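Local structure of GTPase-activating protein skywalker (6R82) at residues A[99-113]-A[160-172]. The protein acts as a GTPase-activating protein for Rab35 that regulates synaptic vesicle protein recycling through endosomal trafficking, and is represented here by its TLDc domain. Numbering follows the deposited sequence.
Sequences FLFSLYPERAKYPWV and CKTFNNPPLCPSG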
ATOM      1  N   PHE A  99       7.439  -1.387   0.984  1.00 41.80           N
ATOM      2  CA  PHE A  99       7.902  -1.527  -0.391  1.00 40.66           C
ATOM      3  C   PHE A  99       6.710  -1.500  -1.324  1.00 41.52           C
ATOM      4  O   PHE A  99       5.586  -1.818  -0.925  1.00 42.68           O
ATOM      5  CB  PHE A  99       8.735  -2.812  -0.621  1.00 44.56           C
ATOM      6  CG  PHE A  99       7.961  -4.122  -0.466  1.00 40.99           C
ATOM      7  CD1 PHE A  99       7.223  -4.655  -1.520  1.00 43.28           C
ATOM      8  CD2 PHE A  99       8.025  -4.839   0.723  1.00 40.36           C
ATOM      9  CE1 PHE A  99       6.542  -5.866  -1.386  1.00 44.54           C
ATOM     10  CE2 PHE A  99       7.353  -6.056   0.869  1.00 37.69           C
ATOM     11  CZ  PHE A  99       6.598  -6.564  -0.182  1.00 42.60           C
ATOM     12  N   LEU A 100       6.968  -1.111  -2.572  1.00 44.57           N
ATOM     13  CA  LEU A 100       5.983  -1.157  -3.644  1.00 44.22           C
ATOM     14  C   LEU A 100       6.139  -2.431  -4.463  1.00 44.84           C
ATOM     15  O   LEU A 100       7.215  -3.021  -4.546  1.00 48.93           O
ATOM     16  CB  LEU A 100       6.125   0.036  -4.588  1.00 52.92           C
ATOM     17  CG  LEU A 100       6.230   1.449  -4.044  1.00 54.10           C
ATOM     18  CD1 LEU A 100       6.848   2.325  -5.121  1.00 53.92           C
ATOM     19  CD2 LEU A 100       4.836   1.927  -3.665  1.00 47.59           C
ATOM     20  N   PHE A 101       5.050  -2.824  -5.108  1.00 47.43           N
ATOM     21  CA  PHE A 101       5.087  -3.934  -6.043  1.00 50.76           C
ATOM     22  C   PHE A 101       4.109  -3.647  -7.171  1.00 54.21           C
ATOM     23  O   PHE A 101       3.194  -2.828  -7.032  1.00 48.74           O
ATOM     24  CB  PHE A 101       4.738  -5.268  -5.362  1.00 47.88           C
ATOM     25  CG  PHE A 101       3.317  -5.353  -4.886  1.00 46.57           C
ATOM     26  CD1 PHE A 101       2.307  -5.782  -5.729  1.00 48.65           C
ATOM     27  CD2 PHE A 101       2.989  -4.987  -3.590  1.00 49.03           C
ATOM     28  CE1 PHE A 101       0.991  -5.851  -5.293  1.00 51.31           C
ATOM     29  CE2 PHE A 101       1.680  -5.058  -3.142  1.00 45.62           C
ATOM     30  CZ  PHE A 101       0.676  -5.491  -3.997  1.00 52.35           C
ATOM     31  N   SER A 102       4.312  -4.344  -8.289  1.00 55.45           N
ATOM     32  CA  SER A 102       3.318  -4.450  -9.345  1.00 59.79           C
ATOM     33  C   SER A 102       3.222  -5.906  -9.765  1.00 58.13           C
ATOM     34  O   SER A 102       4.226  -6.622  -9.780  1.00 55.86           O
ATOM     35  CB  SER A 102       3.665  -3.575 -10.569  1.00 61.94           C
ATOM     36  OG  SER A 102       5.032  -3.689 -10.923  1.00 59.80           O
ATOM     37  N   LEU A 103       2.008  -6.341 -10.092  1.00 62.74           N
ATOM     38  CA  LEU A 103       1.781  -7.684 -10.609  1.00 67.54           C
ATOM     39  C   LEU A 103       1.434  -7.714 -12.094  1.00 71.56           C
ATOM     40  O   LEU A 103       1.835  -8.656 -12.781  1.00 69.96           O
ATOM     41  CB  LEU A 103       0.667  -8.380  -9.809  1.00 61.81           C
ATOM     42  CG  LEU A 103       0.997  -8.705  -8.346  1.00 62.37           C
ATOM     43  CD1 LEU A 103      -0.057  -9.618  -7.727  1.00 62.54           C
ATOM     44  CD2 LEU A 103       2.376  -9.333  -8.235  1.00 59.58           C
ATOM     45  N   TYR A 104       0.723  -6.703 -12.601  1.00 70.27           N
ATOM     46  CA  TYR A 104       0.373  -6.557 -14.010  1.00 71.57           C
ATOM     47  C   TYR A 104       0.398  -5.077 -14.364  1.00 75.50           C
ATOM     48  O   TYR A 104       0.053  -4.238 -13.523  1.00 74.18           O
ATOM     49  CB  TYR A 104      -1.010  -7.149 -14.327  1.00 71.29           C
ATOM     50  CG  TYR A 104      -1.148  -8.611 -13.956  1.00 79.50           C
ATOM     51  CD1 TYR A 104      -1.784  -8.993 -12.775  1.00 79.32           C
ATOM     52  CD2 TYR A 104      -0.641  -9.615 -14.784  1.00 80.60           C
ATOM     53  CE1 TYR A 104      -1.915 -10.336 -12.421  1.00 82.26           C
ATOM     54  CE2 TYR A 104      -0.766 -10.962 -14.442  1.00 82.12           C
ATOM     55  CZ  TYR A 104      -1.403 -11.315 -13.259  1.00 88.90           C
ATOM     56  OH  TYR A 104      -1.532 -12.647 -12.911  1.00 82.40           O
ATOM     57  N   PRO A 105       0.808  -4.717 -15.598  1.00 80.28           N
ATOM     58  CA  PRO A 105       1.280  -5.624 -16.652  1.00 75.59           C
ATOM     59  C   PRO A 105       2.663  -6.188 -16.341  1.00 73.68           C
ATOM     60  O   PRO A 105       2.920  -7.367 -16.571  1.00 74.46           O
ATOM     61  CB  PRO A 105       1.314  -4.727 -17.892  1.00 75.14           C
ATOM     62  CG  PRO A 105       1.538  -3.344 -17.351  1.00 76.86           C
ATOM     63  CD  PRO A 105       0.821  -3.303 -16.034  1.00 75.36           C
ATOM     64  N   GLU A 106       3.539  -5.343 -15.813  1.00 76.24           N
ATOM     65  CA  GLU A 106       4.847  -5.778 -15.356  1.00 74.45           C
ATOM     66  C   GLU A 106       4.736  -6.447 -13.987  1.00 76.31           C
ATOM     67  O   GLU A 106       3.709  -6.372 -13.304  1.00 74.72           O
ATOM     68  CB  GLU A 106       5.810  -4.595 -15.278  1.00 76.76           C
ATOM     69  CG  GLU A 106       5.955  -3.816 -16.568  1.00 84.98           C
ATOM     70  CD  GLU A 106       7.081  -4.346 -17.435  1.00 92.30           C
ATOM     71  OE1 GLU A 106       6.916  -5.435 -18.028  1.00 88.21           O
ATOM     72  OE2 GLU A 106       8.134  -3.672 -17.513  1.00 95.78           O
ATOM     73  N   ARG A 107       5.823  -7.095 -13.576  1.00 68.18           N
ATOM     74  CA  ARG A 107       5.883  -7.760 -12.278  1.00 66.04           C
ATOM     75  C   ARG A 107       7.229  -7.426 -11.652  1.00 64.68           C
ATOM     76  O   ARG A 107       8.268  -7.884 -12.136  1.00 65.02           O
ATOM     77  CB  ARG A 107       5.692  -9.270 -12.421  1.00 65.77           C
ATOM     78  CG  ARG A 107       5.565  -9.990 -11.108  1.00 65.22           C
ATOM     79  CD  ARG A 107       5.208 -11.465 -11.283  1.00 71.81           C
ATOM     80  NE  ARG A 107       5.352 -12.158 -10.008  1.00 73.24           N
ATOM     81  CZ  ARG A 107       6.526 -12.490  -9.473  1.00 70.62           C
ATOM     82  NH1 ARG A 107       6.577 -13.094  -8.293  1.00 68.64           N
ATOM     83  NH2 ARG A 107       7.654 -12.223 -10.119  1.00 68.60           N
ATOM     84  N   ALA A 108       7.218  -6.624 -10.589  1.00 59.26           N
ATOM     85  CA  ALA A 108       8.462  -6.173  -9.985  1.00 57.23           C
ATOM     86  C   ALA A 108       8.226  -5.795  -8.532  1.00 57.26           C
ATOM     87  O   ALA A 108       7.101  -5.501  -8.117  1.00 56.80           O
ATOM     88  CB  ALA A 108       9.055  -4.982 -10.745  1.00 61.61           C
ATOM     89  N   LYS A 109       9.317  -5.788  -7.768  1.00 56.00           N
ATOM     90  CA  LYS A 109       9.310  -5.347  -6.382  1.00 50.94           C
ATOM     91  C   LYS A 109      10.268  -4.172  -6.265  1.00 57.55           C
ATOM     92  O   LYS A 109      11.437  -4.285  -6.645  1.00 57.45           O
ATOM     93  CB  LYS A 109       9.720  -6.475  -5.433  1.00 54.83           C
ATOM     94  CG  LYS A 109       9.819  -6.032  -3.980  1.00 53.81           C
ATOM     95  CD  LYS A 109      10.524  -7.061  -3.101  1.00 54.12           C
ATOM     96  CE  LYS A 109      10.584  -6.563  -1.657  1.00 50.31           C
ATOM     97  NZ  LYS A 109      11.130  -7.564  -0.713  1.00 45.85           N
ATOM     98  N   TYR A 110       9.773  -3.041  -5.761  1.00 53.97           N
ATOM     99  CA  TYR A 110      10.625  -1.876  -5.553  1.00 50.68           C
ATOM    100  C   TYR A 110      10.840  -1.663  -4.064  1.00 55.61           C
ATOM    101  O   TYR A 110       9.990  -1.048  -3.394  1.00 51.78           O
ATOM    102  CB  TYR A 110      10.017  -0.630  -6.199  1.00 50.03           C
ATOM    103  CG  TYR A 110       9.725  -0.854  -7.657  1.00 55.15           C
ATOM    104  CD1 TYR A 110      10.724  -0.706  -8.613  1.00 53.91           C
ATOM    105  CD2 TYR A 110       8.464  -1.261  -8.077  1.00 53.56           C
ATOM    106  CE1 TYR A 110      10.469  -0.931  -9.943  1.00 57.27           C
ATOM    107  CE2 TYR A 110       8.197  -1.494  -9.403  1.00 58.41           C
ATOM    108  CZ  TYR A 110       9.203  -1.324 -10.337  1.00 60.67           C
ATOM    109  OH  TYR A 110       8.940  -1.555 -11.668  1.00 57.93           O
ATOM    110  N   PRO A 111      11.944  -2.152  -3.501  1.00 49.98           N
ATOM    111  CA  PRO A 111      12.245  -1.892  -2.091  1.00 48.89           C
ATOM    112  C   PRO A 111      12.737  -0.468  -1.876  1.00 52.51           C
ATOM    113  O   PRO A 111      12.962   0.303  -2.810  1.00 55.08           O
ATOM    114  CB  PRO A 111      13.345  -2.910  -1.774  1.00 52.57           C
ATOM    115  CG  PRO A 111      14.019  -3.134  -3.100  1.00 56.42           C
ATOM    116  CD  PRO A 111      12.928  -3.054  -4.126  1.00 49.49           C
ATOM    117  N   TRP A 112      12.884  -0.121  -0.600  1.00 48.36           N
ATOM    118  CA  TRP A 112      13.463   1.159  -0.227  1.00 49.89           C
ATOM    119  C   TRP A 112      14.899   1.250  -0.740  1.00 56.33           C
ATOM    120  O   TRP A 112      15.679   0.302  -0.615  1.00 55.54           O
ATOM    121  CB  TRP A 112      13.431   1.306   1.295  1.00 48.36           C
ATOM    122  CG  TRP A 112      14.103   2.524   1.823  1.00 51.12           C
ATOM    123  CD1 TRP A 112      14.027   3.790   1.314  1.00 49.55           C
ATOM    124  CD2 TRP A 112      14.945   2.608   2.988  1.00 48.73           C
ATOM    125  NE1 TRP A 112      14.768   4.654   2.088  1.00 50.21           N
ATOM    126  CE2 TRP A 112      15.344   3.955   3.118  1.00 49.88           C
ATOM    127  CE3 TRP A 112      15.395   1.676   3.932  1.00 52.66           C
ATOM    128  CZ2 TRP A 112      16.174   4.395   4.153  1.00 52.78           C
ATOM    129  CZ3 TRP A 112      16.222   2.112   4.961  1.00 51.33           C
ATOM    130  CH2 TRP A 112      16.602   3.460   5.062  1.00 55.16           C
ATOM    131  N   VAL A 113      15.254   2.404  -1.311  1.00 56.30           N
ATOM    132  CA  VAL A 113      16.591   2.572  -1.875  1.00 56.77           C
ATOM    133  C   VAL A 113      17.687   2.576  -0.820  1.00 60.99           C
ATOM    134  O   VAL A 113      18.865   2.416  -1.164  1.00 66.18           O
ATOM    135  CB  VAL A 113      16.659   3.861  -2.722  1.00 57.70           C
ATOM    136  CG1 VAL A 113      15.714   3.759  -3.912  1.00 56.88           C
ATOM    137  CG2 VAL A 113      16.330   5.082  -1.874  1.00 59.16           C
ATOM    138  N   CYS A 160       9.063   8.050  -7.782  1.00 60.91           N
ATOM    139  CA  CYS A 160       9.426   8.722  -6.545  1.00 59.08           C
ATOM    140  C   CYS A 160      10.841   8.315  -6.162  1.00 56.00           C
ATOM    141  O   CYS A 160      11.339   7.267  -6.576  1.00 58.12           O
ATOM    142  CB  CYS A 160       8.436   8.395  -5.416  1.00 60.13           C
ATOM    143  SG  CYS A 160       8.747   6.801  -4.588  1.00 57.33           S
ATOM    144  N   LYS A 161      11.489   9.162  -5.362  1.00 56.44           N
ATOM    145  CA  LYS A 161      12.876   8.914  -4.979  1.00 59.65           C
ATOM    146  C   LYS A 161      13.034   7.943  -3.816  1.00 59.61           C
ATOM    147  O   LYS A 161      14.135   7.413  -3.615  1.00 61.70           O
ATOM    148  CB  LYS A 161      13.569  10.223  -4.612  1.00 63.44           C
ATOM    149  CG  LYS A 161      14.187  10.913  -5.804  1.00 68.66           C
ATOM    150  CD  LYS A 161      14.828  12.232  -5.437  1.00 71.49           C
ATOM    151  CE  LYS A 161      15.980  12.066  -4.456  1.00 75.71           C
ATOM    152  NZ  LYS A 161      15.553  11.988  -3.028  1.00 73.08           N
ATOM    153  N   THR A 162      11.992   7.721  -3.019  1.00 58.51           N
ATOM    154  CA  THR A 162      12.125   6.744  -1.947  1.00 55.45           C
ATOM    155  C   THR A 162      12.253   5.328  -2.509  1.00 52.12           C
ATOM    156  O   THR A 162      13.015   4.517  -1.975  1.00 54.20           O
ATOM    157  CB  THR A 162      10.943   6.877  -0.979  1.00 54.23           C
ATOM    158  OG1 THR A 162      11.039   8.136  -0.294  1.00 55.96           O
ATOM    159  CG2 THR A 162      10.959   5.756   0.063  1.00 51.05           C
ATOM    160  N   PHE A 163      11.579   5.036  -3.623  1.00 54.11           N
ATOM    161  CA  PHE A 163      11.579   3.701  -4.195  1.00 52.90           C
ATOM    162  C   PHE A 163      12.159   3.608  -5.602  1.00 62.22           C
ATOM    163  O   PHE A 163      12.313   2.490  -6.107  1.00 60.40           O
ATOM    164  CB  PHE A 163      10.150   3.143  -4.201  1.00 54.16           C
ATOM    165  CG  PHE A 163       9.601   2.927  -2.826  1.00 54.57           C
ATOM    166  CD1 PHE A 163      10.206   2.018  -1.964  1.00 50.56           C
ATOM    167  CD2 PHE A 163       8.513   3.662  -2.371  1.00 53.58           C
ATOM    168  CE1 PHE A 163       9.721   1.823  -0.678  1.00 49.69           C
ATOM    169  CE2 PHE A 163       8.013   3.469  -1.088  1.00 49.95           C
ATOM    170  CZ  PHE A 163       8.616   2.552  -0.238  1.00 48.12           C
ATOM    171  N   ASN A 164      12.482   4.736  -6.244  1.00 63.18           N
ATOM    172  CA  ASN A 164      13.083   4.773  -7.585  1.00 61.88           C
ATOM    173  C   ASN A 164      12.336   3.883  -8.572  1.00 61.61           C
ATOM    174  O   ASN A 164      12.932   3.123  -9.337  1.00 62.90           O
ATOM    175  CB  ASN A 164      14.562   4.398  -7.542  1.00 65.35           C
ATOM    176  CG  ASN A 164      15.330   4.949  -8.735  1.00 72.35           C
ATOM    177  OD1 ASN A 164      15.308   4.369  -9.825  1.00 71.74           O
ATOM    178  ND2 ASN A 164      15.999   6.080  -8.538  1.00 69.77           N
ATOM    179  N   ASN A 165      11.028   3.985  -8.552  1.00 58.84           N
ATOM    180  CA  ASN A 165      10.143   3.164  -9.355  1.00 61.92           C
ATOM    181  C   ASN A 165       9.745   3.884 -10.631  1.00 66.56           C
ATOM    182  O   ASN A 165       9.853   5.111 -10.725  1.00 67.67           O
ATOM    183  CB  ASN A 165       8.881   2.832  -8.558  1.00 59.95           C
ATOM    184  CG  ASN A 165       8.169   4.076  -8.080  1.00 60.92           C
ATOM    185  OD1 ASN A 165       8.707   4.824  -7.266  1.00 60.02           O
ATOM    186  ND2 ASN A 165       6.961   4.314  -8.587  1.00 59.28           N
ATOM    187  N   PRO A 166       9.276   3.153 -11.636  1.00 67.78           N
ATOM    188  CA  PRO A 166       8.542   3.784 -12.726  1.00 68.45           C
ATOM    189  C   PRO A 166       7.069   3.865 -12.376  1.00 69.05           C
ATOM    190  O   PRO A 166       6.618   3.194 -11.434  1.00 70.67           O
ATOM    191  CB  PRO A 166       8.778   2.824 -13.899  1.00 68.43           C
ATOM    192  CG  PRO A 166       8.806   1.486 -13.231  1.00 64.50           C
ATOM    193  CD  PRO A 166       9.495   1.718 -11.893  1.00 65.01           C
ATOM    194  N   PRO A 167       6.290   4.673 -13.090  1.00 68.89           N
ATOM    195  CA  PRO A 167       4.833   4.584 -12.952  1.00 68.82           C
ATOM    196  C   PRO A 167       4.372   3.136 -13.038  1.00 70.11           C
ATOM    197  O   PRO A 167       4.733   2.403 -13.958  1.00 71.82           O
ATOM    198  CB  PRO A 167       4.324   5.426 -14.126  1.00 69.31           C
ATOM    199  CG  PRO A 167       5.382   6.482 -14.280  1.00 65.99           C
ATOM    200  CD  PRO A 167       6.697   5.795 -13.957  1.00 67.11           C
ATOM    201  N   LEU A 168       3.599   2.709 -12.042  1.00 71.71           N
ATOM    202  CA  LEU A 168       3.217   1.305 -11.921  1.00 73.03           C
ATOM    203  C   LEU A 168       2.120   0.901 -12.898  1.00 74.56           C
ATOM    204  O   LEU A 168       1.755  -0.281 -12.950  1.00 78.11           O
ATOM    205  CB  LEU A 168       2.803   1.000 -10.478  1.00 68.13           C
ATOM    206  CG  LEU A 168       3.715   1.634  -9.420  1.00 66.61           C
ATOM    207  CD1 LEU A 168       3.057   1.629  -8.055  1.00 65.70           C
ATOM    208  CD2 LEU A 168       5.049   0.914  -9.366  1.00 66.32           C
ATOM    209  N   CYS A 169       1.587   1.843 -13.661  1.00 77.42           N
ATOM    210  CA  CYS A 169       0.855   1.561 -14.886  1.00 80.17           C
ATOM    211  C   CYS A 169       1.330   2.562 -15.933  1.00 83.09           C
ATOM    212  O   CYS A 169       1.831   3.635 -15.582  1.00 79.30           O
ATOM    213  CB  CYS A 169      -0.666   1.638 -14.692  1.00 78.29           C
ATOM    214  SG  CYS A 169      -1.284   3.136 -13.910  1.00 84.91           S
ATOM    215  N   PRO A 170       1.215   2.219 -17.227  1.00 84.22           N
ATOM    216  CA  PRO A 170       1.820   3.089 -18.263  1.00 84.05           C
ATOM    217  C   PRO A 170       1.302   4.523 -18.241  1.00 84.25           C
ATOM    218  O   PRO A 170       2.105   5.466 -18.170  1.00 80.52           O
ATOM    219  CB  PRO A 170       1.464   2.354 -19.564  1.00 87.31           C
ATOM    220  CG  PRO A 170       1.310   0.908 -19.141  1.00 85.37           C
ATOM    221  CD  PRO A 170       0.630   0.998 -17.809  1.00 83.22           C
ATOM    222  N   SER A 171      -0.016   4.715 -18.311  1.00 79.55           N
ATOM    223  CA  SER A 171      -0.598   6.020 -18.035  1.00 79.47           C
ATOM    224  C   SER A 171      -0.330   6.411 -16.584  1.00 82.43           C
ATOM    225  O   SER A 171      -0.283   5.565 -15.689  1.00 84.07           O
ATOM    226  CB  SER A 171      -2.102   5.998 -18.314  1.00 78.33           C
ATOM    227  OG  SER A 171      -2.802   6.859 -17.431  1.00 79.45           O
ATOM    228  N   GLY A 172      -0.146   7.711 -16.350  1.00 82.52           N
ATOM    229  CA  GLY A 172       0.157   8.151 -14.993  1.00 77.33           C
ATOM    230  C   GLY A 172      -1.009   8.132 -14.020  1.00 72.78           C
ATOM    231  O   GLY A 172      -0.798   8.379 -12.829  1.00 74.74           O
TER
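Phe163 pushes its ring against the hairpin of strands 99-104 and 108-110, where Leu100 makes a CH-pi contact over one face, with CG 4.0 Å from the ring centroid. Phe163 CG stands anti to its own carbonyl carbon (chi1 -65°), which carries the ring edge up to the backbone: CD1 is 3.4 Å from Pro111 O, and Trp112 N also lies near the ring plane. A flat, wholly apolar ring suits this place, with Leu100 over one face and Thr162 CG2 over the other.

Farther along, Asn165 CB makes a second CH-pi contact over one face of Tyr110, ring and amide planes 62° apart. Tyrosine's broad ring also reaches Leu168 CD2, 4.0 Å from CE2, and its OH lies 3.3 Å from CD of Pro166, whose compact ring fits closely there. With an alanine in place of Tyr110, Asn165 CB, Pro166 CD and Leu168 CD2 would probably lose the ring they pack on.

The polar link is Val113 N to Thr162 O, 3.1 Å long and nearly straight at 163°; the branched Val113 packs both methyls round that oxygen. Thr162 OG1 turns elsewhere, to Leu127 N and Gly140 O, while the Asn165 amide accepts from Cys160 N and donates to Pro166 O and Asp158 O.

With one hydrogen bond across and largely apolar packing, some of it against backbone polar atoms, the irregular 160-172 loop of the TLDc domain docks chiefly through side-chain shape, its own polar groups probably holding its course.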